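Local coordinates for protein glutaconate CoA-transferase subunit A (Acidaminococcus fermentans, PDB 1POI) that catalyses, as the large subunit of the enzyme, transfer of coenzyme A from acetyl-CoA to glutaconate or (R)-2-hydroxyglutarate in glutamate degradation, at residues Ile43-Gly54 and Arg65-Asn76. Numbering follows the deposited sequence.
Sequences ITDLTGLGGAAG and RVKAYINCYTAN
G50 N donates to I70 O at 2.8 Å, in a nearly straight bond (170°). One step back, I70 N bonds to G48 O. At the other end of the strands R65 NH1 donates to I43 O at 2.8 Å. This oxygen lies at the guanidinium edge, in its plane. A bend at chi2 (-71°) brings the arginine chain alongside I43 and T44. R65 NH2 bonds to L39 O, linking the last turn of helix 32-40 to the chain before strand 46-49. L46 N bonds to R65 O (3.1 Å) and K67 N to L46 O (2.9 Å). Strands 46-49 and 66-71 run parallel within a seven-stranded sheet; helix 55-62 joins them in a beta-alpha-beta crossover of the Rossmann-like CoA-transferase fold. The chain turns a corner at K67, and the pairing slips by one residue: L46 faces V66, but L49 faces I70. On one face L49 CD2 packs on I70 CG1 (3.6 Å), with helix 102-114 against L49. On the other, Y69 CG is anti to the backbone N (chi1 176°), which lays the ring beside G50; CE1 is 3.8 Å from G50 CA. Y69 OH contacts A53 CB at 3.4 Å. T74 OG1 sits at the ring edge, in plane, and hydrogen-bonds Y69 OH at 2.8 Å. Beyond G50 and G51 a second short parallel pair forms, 52-53 with 73-74: A53 N bonds to Y73 O and A75 N to A53 O.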
ATOM      1  N   ILE A  43       2.215 -35.054  24.625  1.00 16.07           N
ATOM      2  CA  ILE A  43       3.271 -34.238  25.214  1.00 14.10           C
ATOM      3  C   ILE A  43       2.780 -33.829  26.584  1.00 14.77           C
ATOM      4  O   ILE A  43       1.609 -33.501  26.725  1.00 17.58           O
ATOM      5  CB  ILE A  43       3.578 -33.061  24.333  1.00 11.11           C
ATOM      6  CG1 ILE A  43       4.453 -33.566  23.190  1.00  8.41           C
ATOM      7  CG2 ILE A  43       4.254 -31.960  25.127  1.00 14.03           C
ATOM      8  CD1 ILE A  43       4.441 -32.705  21.992  1.00  9.89           C
ATOM      9  N   THR A  44       3.648 -33.891  27.593  1.00 14.57           N
ATOM     10  CA  THR A  44       3.213 -33.584  28.948  1.00 14.95           C
ATOM     11  C   THR A  44       4.311 -33.017  29.852  1.00 16.72           C
ATOM     12  O   THR A  44       5.454 -32.826  29.431  1.00 14.43           O
ATOM     13  CB  THR A  44       2.594 -34.879  29.560  1.00 17.40           C
ATOM     14  OG1 THR A  44       2.284 -34.705  30.960  1.00 20.26           O
ATOM     15  CG2 THR A  44       3.543 -36.066  29.348  1.00 15.50           C
ATOM     16  N   ASP A  45       3.950 -32.752  31.101  1.00 19.15           N
ATOM     17  CA  ASP A  45       4.884 -32.226  32.085  1.00 25.21           C
ATOM     18  C   ASP A  45       5.638 -31.017  31.543  1.00 24.57           C
ATOM     19  O   ASP A  45       6.868 -30.984  31.496  1.00 24.46           O
ATOM     20  CB  ASP A  45       5.846 -33.328  32.580  1.00 32.37           C
ATOM     21  CG  ASP A  45       5.236 -34.187  33.695  1.00 38.88           C
ATOM     22  OD1 ASP A  45       5.065 -33.662  34.824  1.00 40.39           O
ATOM     23  OD2 ASP A  45       4.928 -35.386  33.452  1.00 43.71           O
ATOM     24  N   LEU A  46       4.854 -30.050  31.084  1.00 23.98           N
ATOM     25  CA  LEU A  46       5.334 -28.792  30.544  1.00 16.21           C
ATOM     26  C   LEU A  46       5.227 -27.742  31.647  1.00 14.66           C
ATOM     27  O   LEU A  46       4.386 -27.844  32.555  1.00 16.21           O
ATOM     28  CB  LEU A  46       4.413 -28.379  29.402  1.00 15.79           C
ATOM     29  CG  LEU A  46       4.589 -28.866  27.964  1.00 14.70           C
ATOM     30  CD1 LEU A  46       5.338 -30.169  27.893  1.00 11.44           C
ATOM     31  CD2 LEU A  46       3.206 -28.968  27.318  1.00 12.60           C
ATOM     32  N   THR A  47       6.111 -26.760  31.601  1.00 10.99           N
ATOM     33  CA  THR A  47       6.074 -25.651  32.552  1.00  8.70           C
ATOM     34  C   THR A  47       6.036 -24.448  31.607  1.00  6.46           C
ATOM     35  O   THR A  47       6.349 -24.574  30.404  1.00  2.44           O
ATOM     36  CB  THR A  47       7.357 -25.618  33.504  1.00  8.95           C
ATOM     37  OG1 THR A  47       7.228 -26.589  34.545  1.00 14.01           O
ATOM     38  CG2 THR A  47       7.529 -24.295  34.189  1.00  5.29           C
ATOM     39  N   GLY A  48       5.603 -23.302  32.118  1.00  4.90           N
ATOM     40  CA  GLY A  48       5.588 -22.117  31.299  1.00  4.27           C
ATOM     41  C   GLY A  48       4.940 -20.950  31.984  1.00  9.73           C
ATOM     42  O   GLY A  48       4.342 -21.082  33.063  1.00 10.32           O
ATOM     43  N   LEU A  49       5.132 -19.773  31.401  1.00 13.01           N
ATOM     44  CA  LEU A  49       4.486 -18.581  31.927  1.00 15.80           C
ATOM     45  C   LEU A  49       3.235 -18.448  31.056  1.00 19.10           C
ATOM     46  O   LEU A  49       3.284 -18.618  29.823  1.00 16.65           O
ATOM     47  CB  LEU A  49       5.346 -17.327  31.767  1.00 16.00           C
ATOM     48  CG  LEU A  49       6.866 -17.228  31.954  1.00 14.57           C
ATOM     49  CD1 LEU A  49       7.151 -15.805  32.339  1.00 12.02           C
ATOM     50  CD2 LEU A  49       7.399 -18.155  33.010  1.00 13.14           C
ATOM     51  N   GLY A  50       2.100 -18.197  31.690  1.00 21.38           N
ATOM     52  CA  GLY A  50       0.874 -18.056  30.935  1.00 24.01           C
ATOM     53  C   GLY A  50       0.768 -16.776  30.125  1.00 25.36           C
ATOM     54  O   GLY A  50       0.493 -16.825  28.927  1.00 28.24           O
ATOM     55  N   GLY A  51       1.086 -15.647  30.749  1.00 24.77           N
ATOM     56  CA  GLY A  51       0.951 -14.366  30.082  1.00 22.33           C
ATOM     57  C   GLY A  51      -0.538 -14.113  30.135  1.00 18.56           C
ATOM     58  O   GLY A  51      -1.182 -14.539  31.097  1.00 21.01           O
ATOM     59  N   ALA A  52      -1.094 -13.423  29.146  1.00 18.21           N
ATOM     60  CA  ALA A  52      -2.543 -13.198  29.105  1.00 14.73           C
ATOM     61  C   ALA A  52      -3.068 -14.461  28.430  1.00 15.20           C
ATOM     62  O   ALA A  52      -3.231 -14.519  27.204  1.00 12.19           O
ATOM     63  CB  ALA A  52      -2.869 -11.985  28.293  1.00 13.98           C
ATOM     64  N   ALA A  53      -3.294 -15.478  29.257  1.00 17.17           N
ATOM     65  CA  ALA A  53      -3.720 -16.794  28.808  1.00 18.17           C
ATOM     66  C   ALA A  53      -5.206 -17.000  28.553  1.00 17.76           C
ATOM     67  O   ALA A  53      -6.065 -16.468  29.258  1.00 16.72           O
ATOM     68  CB  ALA A  53      -3.207 -17.843  29.781  1.00 20.49           C
ATOM     69  N   GLY A  54      -5.494 -17.856  27.585  1.00 15.27           N
ATOM     70  CA  GLY A  54      -6.873 -18.139  27.256  1.00 19.92           C
ATOM     71  C   GLY A  54      -7.223 -19.612  27.248  1.00 19.60           C
ATOM     72  O   GLY A  54      -6.761 -20.382  28.081  1.00 20.60           O
ATOM     73  N   ARG A  65      -1.526 -31.724  31.319  1.00 15.64           N
ATOM     74  CA  ARG A  65      -0.195 -31.614  30.716  1.00 13.93           C
ATOM     75  C   ARG A  65       0.721 -30.544  31.327  1.00 13.40           C
ATOM     76  O   ARG A  65       1.757 -30.231  30.744  1.00 17.93           O
ATOM     77  CB  ARG A  65      -0.282 -31.331  29.212  1.00 11.55           C
ATOM     78  CG  ARG A  65      -1.271 -32.154  28.441  1.00 10.94           C
ATOM     79  CD  ARG A  65      -0.893 -33.597  28.282  1.00  2.00           C
ATOM     80  NE  ARG A  65      -1.959 -34.327  27.577  1.00  4.82           N
ATOM     81  CZ  ARG A  65      -1.892 -34.706  26.300  1.00  6.07           C
ATOM     82  NH1 ARG A  65      -0.815 -34.435  25.580  1.00  9.26           N
ATOM     83  NH2 ARG A  65      -2.910 -35.329  25.721  1.00  5.02           N
ATOM     84  N   VAL A  66       0.410 -30.030  32.504  1.00 11.70           N
ATOM     85  CA  VAL A  66       1.240 -28.981  33.071  1.00 14.55           C
ATOM     86  C   VAL A  66       1.739 -29.311  34.477  1.00 17.88           C
ATOM     87  O   VAL A  66       0.943 -29.532  35.402  1.00 19.27           O
ATOM     88  CB  VAL A  66       0.477 -27.627  33.037  1.00 15.92           C
ATOM     89  CG1 VAL A  66       1.266 -26.538  33.714  1.00 19.59           C
ATOM     90  CG2 VAL A  66       0.188 -27.227  31.592  1.00 15.53           C
ATOM     91  N   LYS A  67       3.068 -29.316  34.621  1.00 17.91           N
ATOM     92  CA  LYS A  67       3.767 -29.646  35.871  1.00 14.25           C
ATOM     93  C   LYS A  67       3.727 -28.456  36.809  1.00 14.62           C
ATOM     94  O   LYS A  67       3.397 -28.579  37.979  1.00 15.69           O
ATOM     95  CB  LYS A  67       5.209 -30.041  35.529  1.00 16.55           C
ATOM     96  CG  LYS A  67       5.999 -30.718  36.643  1.00 19.65           C
ATOM     97  CD  LYS A  67       7.396 -31.175  36.179  1.00 18.27           C
ATOM     98  CE  LYS A  67       8.360 -30.000  35.972  1.00 22.99           C
ATOM     99  NZ  LYS A  67       9.803 -30.429  35.778  1.00 24.59           N
ATOM    100  N   ALA A  68       4.043 -27.289  36.269  1.00 16.76           N
ATOM    101  CA  ALA A  68       4.022 -26.041  37.020  1.00 16.85           C
ATOM    102  C   ALA A  68       3.574 -24.978  36.025  1.00 18.62           C
ATOM    103  O   ALA A  68       3.984 -24.998  34.848  1.00 20.37           O
ATOM    104  CB  ALA A  68       5.402 -25.721  37.544  1.00 18.73           C
ATOM    105  N   TYR A  69       2.744 -24.057  36.490  1.00 17.66           N
ATOM    106  CA  TYR A  69       2.201 -23.005  35.645  1.00 17.18           C
ATOM    107  C   TYR A  69       2.442 -21.662  36.324  1.00 18.00           C
ATOM    108  O   TYR A  69       2.097 -21.495  37.507  1.00 17.21           O
ATOM    109  CB  TYR A  69       0.705 -23.277  35.480  1.00 18.92           C
ATOM    110  CG  TYR A  69      -0.084 -22.258  34.711  1.00 21.42           C
ATOM    111  CD1 TYR A  69       0.175 -22.000  33.355  1.00 20.42           C
ATOM    112  CD2 TYR A  69      -1.125 -21.565  35.333  1.00 21.52           C
ATOM    113  CE1 TYR A  69      -0.594 -21.073  32.644  1.00 20.40           C
ATOM    114  CE2 TYR A  69      -1.890 -20.650  34.641  1.00 21.60           C
ATOM    115  CZ  TYR A  69      -1.629 -20.404  33.302  1.00 20.70           C
ATOM    116  OH  TYR A  69      -2.425 -19.500  32.641  1.00 20.97           O
ATOM    117  N   ILE A  70       3.098 -20.741  35.606  1.00 15.43           N
ATOM    118  CA  ILE A  70       3.416 -19.411  36.142  1.00 15.91           C
ATOM    119  C   ILE A  70       2.275 -18.516  35.652  1.00 16.82           C
ATOM    120  O   ILE A  70       2.137 -18.246  34.458  1.00 18.00           O
ATOM    121  CB  ILE A  70       4.847 -18.893  35.671  1.00 15.34           C
ATOM    122  CG1 ILE A  70       5.918 -20.004  35.778  1.00  9.17           C
ATOM    123  CG2 ILE A  70       5.297 -17.709  36.533  1.00 12.13           C
ATOM    124  CD1 ILE A  70       6.044 -20.659  37.142  1.00  2.00           C
ATOM    125  N   ASN A  71       1.524 -17.981  36.594  1.00 15.39           N
ATOM    126  CA  ASN A  71       0.322 -17.245  36.264  1.00 18.01           C
ATOM    127  C   ASN A  71       0.141 -15.772  36.620  1.00 19.83           C
ATOM    128  O   ASN A  71       0.528 -15.304  37.717  1.00 15.07           O
ATOM    129  CB  ASN A  71      -0.849 -18.030  36.863  1.00 19.41           C
ATOM    130  CG  ASN A  71      -2.178 -17.540  36.389  1.00 19.76           C
ATOM    131  OD1 ASN A  71      -2.569 -17.808  35.247  1.00 17.61           O
ATOM    132  ND2 ASN A  71      -2.881 -16.799  37.245  1.00 14.69           N
ATOM    133  N   CYS A  72      -0.548 -15.077  35.708  1.00 20.56           N
ATOM    134  CA  CYS A  72      -0.891 -13.658  35.880  1.00 18.97           C
ATOM    135  C   CYS A  72      -2.380 -13.427  35.594  1.00 17.30           C
ATOM    136  O   CYS A  72      -3.030 -12.680  36.324  1.00 18.08           O
ATOM    137  CB  CYS A  72      -0.020 -12.736  35.022  1.00 13.05           C
ATOM    138  SG  CYS A  72      -0.158 -12.911  33.228  1.00 14.40           S
ATOM    139  N   TYR A  73      -2.926 -14.160  34.618  1.00 16.33           N
ATOM    140  CA  TYR A  73      -4.323 -14.044  34.212  1.00 14.62           C
ATOM    141  C   TYR A  73      -4.705 -15.181  33.257  1.00 18.07           C
ATOM    142  O   TYR A  73      -3.976 -15.450  32.283  1.00 18.64           O
ATOM    143  CB  TYR A  73      -4.517 -12.677  33.519  1.00 15.25           C
ATOM    144  CG  TYR A  73      -5.857 -12.455  32.858  1.00 11.39           C
ATOM    145  CD1 TYR A  73      -6.083 -12.862  31.539  1.00 10.64           C
ATOM    146  CD2 TYR A  73      -6.912 -11.882  33.563  1.00 12.25           C
ATOM    147  CE1 TYR A  73      -7.329 -12.718  30.934  1.00 12.43           C
ATOM    148  CE2 TYR A  73      -8.163 -11.729  32.977  1.00 14.02           C
ATOM    149  CZ  TYR A  73      -8.366 -12.153  31.661  1.00 17.73           C
ATOM    150  OH  TYR A  73      -9.622 -12.033  31.099  1.00 23.26           O
ATOM    151  N   THR A  74      -5.839 -15.841  33.523  1.00 19.63           N
ATOM    152  CA  THR A  74      -6.316 -16.932  32.653  1.00 21.54           C
ATOM    153  C   THR A  74      -7.832 -16.898  32.430  1.00 20.94           C
ATOM    154  O   THR A  74      -8.599 -17.337  33.282  1.00 17.39           O
ATOM    155  CB  THR A  74      -5.948 -18.330  33.206  1.00 22.19           C
ATOM    156  OG1 THR A  74      -4.660 -18.269  33.823  1.00 28.59           O
ATOM    157  CG2 THR A  74      -5.885 -19.347  32.077  1.00 17.50           C
ATOM    158  N   ALA A  75      -8.253 -16.459  31.246  1.00 21.60           N
ATOM    159  CA  ALA A  75      -9.673 -16.352  30.912  1.00 20.45           C
ATOM    160  C   ALA A  75      -9.863 -16.180  29.433  1.00 19.73           C
ATOM    161  O   ALA A  75      -9.095 -15.491  28.790  1.00 21.63           O
ATOM    162  CB  ALA A  75     -10.288 -15.159  31.603  1.00 16.90           C
ATOM    163  N   ASN A  76     -10.891 -16.808  28.880  1.00 21.77           N
ATOM    164  CA  ASN A  76     -11.178 -16.633  27.470  1.00 21.22           C
ATOM    165  C   ASN A  76     -12.012 -15.330  27.502  1.00 24.10           C
ATOM    166  O   ASN A  76     -13.231 -15.340  27.320  1.00 24.71           O
ATOM    167  CB  ASN A  76     -11.960 -17.831  26.946  1.00 14.21           C
ATOM    168  CG  ASN A  76     -11.207 -18.589  25.864  1.00 14.63           C
ATOM    169  OD1 ASN A  76     -10.275 -18.071  25.250  1.00 12.78           O
ATOM    170  ND2 ASN A  76     -11.595 -19.825  25.635  1.00 14.71           N
TER